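Local coordinates for protein flavodoxin (Fusobacterium nucleatum, PDB 6OHK) that binds flavin mononucleotide and transfers electrons, probably as an electron donor to a number of redox enzymes, at residues A[7-12]-A[32-37]. The protein carries 1 engineered substitution. Numbering follows the deposited sequence.
Sequences IGIFYA and DDFKTF
F10 and F37 form the tight part of this contact. The two side chains run side by side, and their rings form an offset, near-parallel pair that barely overlaps (planes at 6°), with F37 CD1 over the rim of one F10 face, 3.4 Å from F10 CZ. With CG anti to the carbonyl carbon in both (chi1 -69° and -57°), they leave the sheet in the same direction, and similar chi2 values turn the rings nearly parallel. G8, which has no side chain, lets the F10 ring lie close over its own strand. Backbone hydrogen bonds join the parallel strands 7-11 and 34-38, among them I9 N to K35 O (2.8 Å). With helix 17-28 between them, these strands make the first beta-alpha-beta unit of the flavodoxin fold, and strand 34-38 is an edge strand of the sheet. Between the two strands the helix-facing side meets less closely. I9, branched and apolar, brings CD1 to 4.0 Å from F34 CD1. T36 suits its place by having two unlike branches: CG2 packs at the edge of the Y11 ring, 3.8 Å from Y11 CE1, while the hydroxyl hydrogen-bonds E26 of the helix. Toward solvent, K35 and D33 contribute mainly backbone, and their charged ends lead away from strand 7-11.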
loop_
_atom_site.group_PDB
_atom_site.type_symbol
_atom_site.label_atom_id
_atom_site.label_comp_id
_atom_site.label_asym_id
_atom_site.label_seq_id
_atom_site.Cartn_x
_atom_site.Cartn_y
_atom_site.Cartn_z
ATOM N N ILE A 7 13.017 -5.559 -0.974
ATOM C CA ILE A 7 11.715 -4.903 -0.979
ATOM C C ILE A 7 11.811 -3.616 -0.174
ATOM O O ILE A 7 12.203 -3.629 0.991
ATOM C CB ILE A 7 10.670 -5.840 -0.379
ATOM C CG1 ILE A 7 10.545 -7.125 -1.205
ATOM C CG2 ILE A 7 9.324 -5.134 -0.287
ATOM C CD1 ILE A 7 9.949 -8.296 -0.440
ATOM N N GLY A 8 11.450 -2.512 -0.796
ATOM C CA GLY A 8 11.345 -1.243 -0.084
ATOM C C GLY A 8 9.945 -1.017 0.432
ATOM O O GLY A 8 8.999 -1.010 -0.361
ATOM N N ILE A 9 9.807 -0.851 1.736
ATOM C CA ILE A 9 8.523 -0.621 2.389
ATOM C C ILE A 9 8.474 0.828 2.831
ATOM O O ILE A 9 9.339 1.271 3.604
ATOM C CB ILE A 9 8.358 -1.551 3.595
ATOM C CG1 ILE A 9 8.574 -3.011 3.198
ATOM C CG2 ILE A 9 7.004 -1.322 4.246
ATOM C CD1 ILE A 9 8.622 -3.946 4.389
ATOM N N PHE A 10 7.498 1.571 2.350
ATOM C CA PHE A 10 7.365 2.999 2.629
ATOM C C PHE A 10 5.994 3.246 3.236
ATOM O O PHE A 10 4.998 2.799 2.672
ATOM C CB PHE A 10 7.494 3.788 1.339
ATOM C CG PHE A 10 8.897 3.738 0.765
ATOM C CD1 PHE A 10 9.348 2.641 0.019
ATOM C CD2 PHE A 10 9.789 4.760 1.021
ATOM C CE1 PHE A 10 10.641 2.586 -0.424
ATOM C CE2 PHE A 10 11.095 4.703 0.563
ATOM C CZ PHE A 10 11.507 3.626 -0.147
ATOM N N TYR A 11 5.948 3.906 4.391
ATOM C CA TYR A 11 4.682 4.112 5.089
ATOM C C TYR A 11 4.621 5.516 5.661
ATOM O O TYR A 11 5.634 6.201 5.789
ATOM C CB TYR A 11 4.469 3.058 6.193
ATOM C CG TYR A 11 5.310 3.303 7.396
ATOM C CD1 TYR A 11 6.631 2.891 7.445
ATOM C CD2 TYR A 11 4.798 3.988 8.502
ATOM C CE1 TYR A 11 7.424 3.159 8.549
ATOM C CE2 TYR A 11 5.598 4.261 9.608
ATOM C CZ TYR A 11 6.904 3.838 9.614
ATOM O OH TYR A 11 7.663 4.155 10.771
ATOM N N ALA A 12 3.420 5.890 6.097
ATOM C CA ALA A 12 3.204 7.058 6.926
ATOM C C ALA A 12 2.193 6.683 7.984
ATOM O O ALA A 12 1.418 5.753 7.808
ATOM C CB ALA A 12 2.675 8.225 6.096
ATOM N N ASP A 32 13.194 -12.654 3.907
ATOM C CA ASP A 32 13.418 -11.936 2.668
ATOM C C ASP A 32 14.013 -10.584 3.016
ATOM O O ASP A 32 13.692 -10.009 4.058
ATOM C CB ASP A 32 12.067 -11.699 1.984
ATOM C CG ASP A 32 11.328 -12.990 1.696
ATOM O OD1 ASP A 32 11.959 -13.930 1.180
ATOM O OD2 ASP A 32 10.116 -13.064 1.989
ATOM N N ASP A 33 14.798 -10.023 2.133
ATOM C CA ASP A 33 15.412 -8.728 2.374
ATOM C C ASP A 33 14.418 -7.590 2.158
ATOM O O ASP A 33 13.725 -7.543 1.145
ATOM C CB ASP A 33 16.603 -8.524 1.456
ATOM C CG ASP A 33 17.793 -9.411 1.817
ATOM O OD1 ASP A 33 17.908 -9.877 2.966
ATOM O OD2 ASP A 33 18.635 -9.628 0.927
ATOM N N PHE A 34 14.371 -6.682 3.115
ATOM C CA PHE A 34 13.528 -5.496 3.022
ATOM C C PHE A 34 14.217 -4.347 3.728
ATOM O O PHE A 34 15.101 -4.538 4.572
ATOM C CB PHE A 34 12.109 -5.727 3.567
ATOM C CG PHE A 34 12.075 -6.016 5.031
ATOM C CD1 PHE A 34 12.127 -4.985 5.954
ATOM C CD2 PHE A 34 12.031 -7.318 5.491
ATOM C CE1 PHE A 34 12.149 -5.250 7.301
ATOM C CE2 PHE A 34 12.038 -7.560 6.840
ATOM C CZ PHE A 34 12.110 -6.526 7.726
ATOM N N LYS A 35 13.788 -3.132 3.395
ATOM C CA LYS A 35 14.218 -1.914 4.071
ATOM C C LYS A 35 12.983 -1.045 4.226
ATOM O O LYS A 35 12.203 -0.922 3.264
ATOM C CB LYS A 35 15.239 -1.157 3.237
ATOM C CG LYS A 35 16.629 -1.717 3.156
ATOM C CD LYS A 35 17.619 -0.512 3.228
ATOM C CE LYS A 35 17.604 0.202 4.607
ATOM N NZ LYS A 35 17.943 1.689 4.580
ATOM N N THR A 36 12.790 -0.451 5.391
ATOM C CA THR A 36 11.561 0.261 5.721
ATOM C C THR A 36 11.845 1.726 5.957
ATOM O O THR A 36 12.851 2.077 6.601
ATOM C CB THR A 36 10.917 -0.366 6.949
ATOM O OG1 THR A 36 10.666 -1.745 6.624
ATOM C CG2 THR A 36 9.634 0.320 7.344
ATOM N N PHE A 37 10.949 2.579 5.486
ATOM C CA PHE A 37 11.105 4.020 5.510
ATOM C C PHE A 37 9.788 4.674 5.856
ATOM O O PHE A 37 8.730 4.240 5.380
ATOM C CB PHE A 37 11.484 4.538 4.115
ATOM C CG PHE A 37 12.729 3.928 3.542
ATOM C CD1 PHE A 37 12.668 2.722 2.874
ATOM C CD2 PHE A 37 13.956 4.557 3.662
ATOM C CE1 PHE A 37 13.798 2.128 2.333
ATOM C CE2 PHE A 37 15.076 3.992 3.106
ATOM C CZ PHE A 37 14.999 2.772 2.425
#